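Local coordinates for protein putative thioesterase II (PDB 3BBJ) that probably hydrolyses acyl-CoA or related acyl thioesters, as a double hotdog protein of the acyl-CoA thioesterase family, at residues H55-R67 / P216-P228. Residues are numbered along the deposited sequence; the frame is centred on the assembly and turned at random.
Sequences HLHAVSSSYHFHR and PTVELTWHLRAIP. With SO4 (sulfate ion), chain C.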
# COMPACT_ATOMS: atom_id res chain seq x y z
N HIS A 55 -17.58 -9.10 -9.52
CA HIS A 55 -17.83 -8.32 -8.31
C HIS A 55 -17.86 -6.84 -8.65
O HIS A 55 -17.26 -6.40 -9.63
CB HIS A 55 -16.78 -8.63 -7.28
CG HIS A 55 -16.70 -10.08 -6.92
ND1 HIS A 55 -17.70 -10.72 -6.22
CD2 HIS A 55 -15.75 -11.01 -7.16
CE1 HIS A 55 -17.36 -11.99 -6.05
NE2 HIS A 55 -16.18 -12.19 -6.61
N LEU A 56 -18.54 -6.07 -7.81
CA LEU A 56 -18.85 -4.68 -8.11
C LEU A 56 -17.77 -3.65 -7.77
O LEU A 56 -17.73 -2.60 -8.41
CB LEU A 56 -20.16 -4.27 -7.42
CG LEU A 56 -21.42 -5.02 -7.87
CD1 LEU A 56 -22.67 -4.41 -7.22
CD2 LEU A 56 -21.56 -5.04 -9.40
N HIS A 57 -16.90 -3.96 -6.80
CA HIS A 57 -15.99 -2.94 -6.23
C HIS A 57 -14.54 -3.30 -6.20
O HIS A 57 -14.17 -4.45 -6.01
CB HIS A 57 -16.39 -2.64 -4.78
CG HIS A 57 -17.84 -2.37 -4.62
ND1 HIS A 57 -18.65 -3.11 -3.79
CD2 HIS A 57 -18.64 -1.48 -5.25
CE1 HIS A 57 -19.89 -2.66 -3.88
NE2 HIS A 57 -19.91 -1.67 -4.76
N ALA A 58 -13.72 -2.25 -6.31
CA ALA A 58 -12.27 -2.35 -6.23
C ALA A 58 -11.88 -2.14 -4.77
O ALA A 58 -11.80 -1.00 -4.29
CB ALA A 58 -11.64 -1.28 -7.11
N VAL A 59 -11.64 -3.25 -4.06
CA VAL A 59 -11.41 -3.21 -2.61
C VAL A 59 -9.95 -2.96 -2.24
O VAL A 59 -9.68 -2.25 -1.26
CB VAL A 59 -12.01 -4.44 -1.91
CG1 VAL A 59 -11.55 -4.52 -0.47
CG2 VAL A 59 -13.55 -4.34 -1.98
N SER A 60 -9.02 -3.55 -3.00
CA SER A 60 -7.59 -3.19 -2.87
C SER A 60 -7.01 -3.08 -4.26
O SER A 60 -7.11 -4.00 -5.05
CB SER A 60 -6.78 -4.21 -2.07
OG SER A 60 -7.42 -4.51 -0.85
N SER A 61 -6.37 -1.94 -4.51
CA SER A 61 -5.78 -1.65 -5.80
C SER A 61 -4.33 -1.18 -5.61
O SER A 61 -4.09 -0.19 -4.93
CB SER A 61 -6.60 -0.57 -6.50
OG SER A 61 -7.99 -0.91 -6.52
N SER A 62 -3.39 -1.91 -6.21
CA SER A 62 -1.96 -1.57 -6.21
C SER A 62 -1.50 -1.26 -7.62
O SER A 62 -1.65 -2.09 -8.54
CB SER A 62 -1.12 -2.72 -5.67
OG SER A 62 -1.62 -3.95 -6.14
N TYR A 63 -0.89 -0.09 -7.77
CA TYR A 63 -0.46 0.39 -9.06
C TYR A 63 1.03 0.72 -9.06
O TYR A 63 1.54 1.39 -8.14
CB TYR A 63 -1.24 1.66 -9.43
CG TYR A 63 -2.74 1.52 -9.57
CD1 TYR A 63 -3.31 1.16 -10.79
CD2 TYR A 63 -3.60 1.83 -8.51
CE1 TYR A 63 -4.66 1.05 -10.95
CE2 TYR A 63 -4.98 1.74 -8.67
CZ TYR A 63 -5.50 1.33 -9.90
OH TYR A 63 -6.85 1.21 -10.11
N HIS A 64 1.71 0.26 -10.11
CA HIS A 64 3.13 0.58 -10.33
C HIS A 64 3.26 1.41 -11.59
O HIS A 64 2.78 0.99 -12.63
CB HIS A 64 3.95 -0.70 -10.40
CG HIS A 64 4.16 -1.33 -9.06
ND1 HIS A 64 5.35 -1.22 -8.38
CD2 HIS A 64 3.32 -2.00 -8.24
CE1 HIS A 64 5.24 -1.86 -7.23
NE2 HIS A 64 4.02 -2.33 -7.11
N PHE A 65 3.88 2.59 -11.47
CA PHE A 65 3.98 3.57 -12.56
C PHE A 65 5.32 3.46 -13.21
O PHE A 65 6.34 3.60 -12.55
CB PHE A 65 3.81 5.00 -12.02
CG PHE A 65 2.45 5.28 -11.49
CD1 PHE A 65 2.10 4.88 -10.22
CD2 PHE A 65 1.49 5.91 -12.28
CE1 PHE A 65 0.79 5.10 -9.74
CE2 PHE A 65 0.20 6.14 -11.80
CZ PHE A 65 -0.15 5.74 -10.53
N HIS A 66 5.34 3.22 -14.52
CA HIS A 66 6.59 2.98 -15.23
C HIS A 66 7.08 4.21 -15.97
O HIS A 66 8.27 4.55 -15.90
CB HIS A 66 6.43 1.82 -16.21
CG HIS A 66 5.92 0.57 -15.57
ND1 HIS A 66 6.50 0.03 -14.45
CD2 HIS A 66 4.90 -0.25 -15.90
CE1 HIS A 66 5.86 -1.07 -14.11
NE2 HIS A 66 4.87 -1.26 -14.97
N ARG A 67 6.14 4.86 -16.68
CA ARG A 67 6.42 6.02 -17.52
C ARG A 67 5.24 6.98 -17.55
O ARG A 67 4.10 6.56 -17.35
CB ARG A 67 6.62 5.59 -18.98
CG ARG A 67 7.79 4.68 -19.27
CD ARG A 67 7.74 4.20 -20.70
NE ARG A 67 8.78 3.19 -20.94
CZ ARG A 67 8.69 1.90 -20.64
NH1 ARG A 67 7.59 1.39 -20.10
NH2 ARG A 67 9.72 1.09 -20.90
N PRO A 216 7.16 12.13 -9.66
CA PRO A 216 6.33 11.07 -10.21
C PRO A 216 6.14 9.96 -9.19
O PRO A 216 7.08 9.62 -8.43
CB PRO A 216 7.13 10.56 -11.42
CG PRO A 216 8.38 11.37 -11.49
CD PRO A 216 8.48 12.23 -10.28
N THR A 217 4.91 9.44 -9.14
CA THR A 217 4.57 8.33 -8.26
C THR A 217 5.30 7.10 -8.73
O THR A 217 5.40 6.84 -9.92
CB THR A 217 3.07 8.02 -8.26
OG1 THR A 217 2.36 9.21 -7.96
CG2 THR A 217 2.73 6.96 -7.22
N VAL A 218 5.83 6.35 -7.76
CA VAL A 218 6.46 5.08 -8.06
C VAL A 218 5.44 3.97 -7.81
O VAL A 218 5.27 3.09 -8.65
CB VAL A 218 7.73 4.88 -7.26
CG1 VAL A 218 8.21 3.45 -7.43
CG2 VAL A 218 8.79 5.88 -7.72
N GLU A 219 4.76 4.04 -6.65
CA GLU A 219 3.78 3.02 -6.27
C GLU A 219 2.65 3.66 -5.49
O GLU A 219 2.89 4.52 -4.68
CB GLU A 219 4.46 1.92 -5.44
CG GLU A 219 3.66 0.57 -5.29
CD GLU A 219 2.49 0.63 -4.33
OE1 GLU A 219 2.55 1.34 -3.31
OE2 GLU A 219 1.49 -0.08 -4.60
N LEU A 220 1.41 3.26 -5.75
CA LEU A 220 0.26 3.65 -4.94
C LEU A 220 -0.63 2.44 -4.77
O LEU A 220 -0.96 1.76 -5.75
CB LEU A 220 -0.52 4.81 -5.58
CG LEU A 220 -1.79 5.34 -4.88
CD1 LEU A 220 -2.18 6.73 -5.39
CD2 LEU A 220 -2.97 4.39 -5.03
N THR A 221 -0.96 2.15 -3.52
CA THR A 221 -1.95 1.16 -3.15
C THR A 221 -3.02 1.86 -2.31
O THR A 221 -2.69 2.62 -1.39
CB THR A 221 -1.39 0.04 -2.30
OG1 THR A 221 -0.44 -0.72 -3.07
CG2 THR A 221 -2.53 -0.89 -1.86
N TRP A 222 -4.28 1.62 -2.63
CA TRP A 222 -5.38 2.20 -1.88
C TRP A 222 -6.53 1.19 -1.66
O TRP A 222 -6.76 0.29 -2.45
CB TRP A 222 -5.86 3.50 -2.53
CG TRP A 222 -6.80 3.32 -3.66
CD1 TRP A 222 -6.48 3.17 -4.97
CD2 TRP A 222 -8.23 3.27 -3.58
NE1 TRP A 222 -7.61 3.02 -5.72
CE2 TRP A 222 -8.70 3.07 -4.89
CE3 TRP A 222 -9.15 3.37 -2.54
CZ2 TRP A 222 -10.06 2.97 -5.19
CZ3 TRP A 222 -10.49 3.27 -2.83
CH2 TRP A 222 -10.94 3.08 -4.15
N HIS A 223 -7.21 1.34 -0.55
CA HIS A 223 -8.25 0.40 -0.15
C HIS A 223 -9.61 1.09 0.03
O HIS A 223 -9.69 2.15 0.66
CB HIS A 223 -7.84 -0.26 1.17
CG HIS A 223 -6.50 -0.90 1.13
ND1 HIS A 223 -6.22 -1.99 0.34
CD2 HIS A 223 -5.37 -0.65 1.82
CE1 HIS A 223 -4.97 -2.37 0.52
NE2 HIS A 223 -4.43 -1.57 1.42
N LEU A 224 -10.65 0.46 -0.50
CA LEU A 224 -12.03 0.92 -0.36
C LEU A 224 -12.59 0.25 0.87
O LEU A 224 -12.62 -0.97 0.91
CB LEU A 224 -12.87 0.51 -1.56
CG LEU A 224 -14.33 0.95 -1.54
CD1 LEU A 224 -14.42 2.48 -1.54
CD2 LEU A 224 -15.08 0.35 -2.73
N ARG A 225 -13.07 1.03 1.84
CA ARG A 225 -13.49 0.53 3.15
C ARG A 225 -15.00 0.54 3.43
O ARG A 225 -15.49 -0.20 4.28
CB ARG A 225 -12.79 1.34 4.23
CG ARG A 225 -11.23 1.30 4.16
CD ARG A 225 -10.68 -0.10 3.99
NE ARG A 225 -11.28 -1.06 4.94
CZ ARG A 225 -10.93 -1.19 6.22
NH1 ARG A 225 -9.99 -0.43 6.77
NH2 ARG A 225 -11.54 -2.10 6.98
N ALA A 226 -15.70 1.44 2.74
CA ALA A 226 -17.15 1.60 2.84
C ALA A 226 -17.61 2.21 1.52
O ALA A 226 -16.81 2.80 0.79
CB ALA A 226 -17.51 2.52 3.99
N ILE A 227 -18.90 2.04 1.22
CA ILE A 227 -19.50 2.58 0.02
C ILE A 227 -19.99 3.98 0.36
O ILE A 227 -20.89 4.13 1.19
CB ILE A 227 -20.70 1.72 -0.43
CG1 ILE A 227 -20.26 0.27 -0.75
CG2 ILE A 227 -21.40 2.37 -1.63
CD1 ILE A 227 -19.31 0.11 -1.94
N PRO A 228 -19.40 5.02 -0.27
CA PRO A 228 -19.80 6.37 0.07
C PRO A 228 -21.05 6.81 -0.68
O PRO A 228 -21.33 6.35 -1.80
CB PRO A 228 -18.62 7.21 -0.41
CG PRO A 228 -18.14 6.50 -1.60
CD PRO A 228 -18.39 5.02 -1.34
S SO4 C . 12.23 3.72 -22.46
O1 SO4 C . 11.82 4.53 -21.31
O2 SO4 C . 13.52 4.22 -22.95
O3 SO4 C . 12.41 2.32 -22.05
O4 SO4 C . 11.22 3.78 -23.52
O HOH W 1 -8.99 -0.27 -4.33
O HOH W 2 -8.62 1.50 -8.23
O HOH W 3 7.09 0.40 -9.72
O HOH W 4 7.31 6.00 -11.85
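Tyr63 and Trp222 run alongside each other in the same direction, with Tyr63 CE2 4.2 Å from Trp222 CD1 at the indole's edge; Leu220 CD2 packs 4.4 Å from Tyr63 CD2, and Met42 and Gln46 of helix 38-51 close over this face. Thr217 CB sits over a face of the Phe65 ring, 4.2 Å from its centroid, a CH-pi contact. Water 2 accepts from Trp222 NE1 and lies 2.6 Å from Tyr63 OH, in the phenol plane. Between the strands the register is antiparallel: Tyr63 N reaches Leu220 O at 2.7 Å, and Leu220 N returns to Tyr63 O in the carbonyl plane. The other face is polar. Glu219 CG, anti to its backbone N (chi1 -163°), lies 3.6 Å from the His64 ring centroid, another CH-pi contact. The bend at chi2 turns the carboxylate along its own strand toward Thr221, whose OG1 gives a short 2.5 Å bond to the syn lone pair of Glu219 OE2. With an alanine here, the His64 ring would probably lose its methylene neighbour, and Thr221 OG1, which also bonds Thr221 of the second subunit, its carboxylate partner. Ser60 OG donates to His223 ND1 at 3.0 Å, tilted 20° from the imidazole plane. His64 NE2 bonds Ser62 OG of the second subunit, placing this face at the dimer interface. Strands 57-65 and 217-224 thus join the N- and C-terminal hotdog domains edge to edge, as in a double hotdog thioesterase.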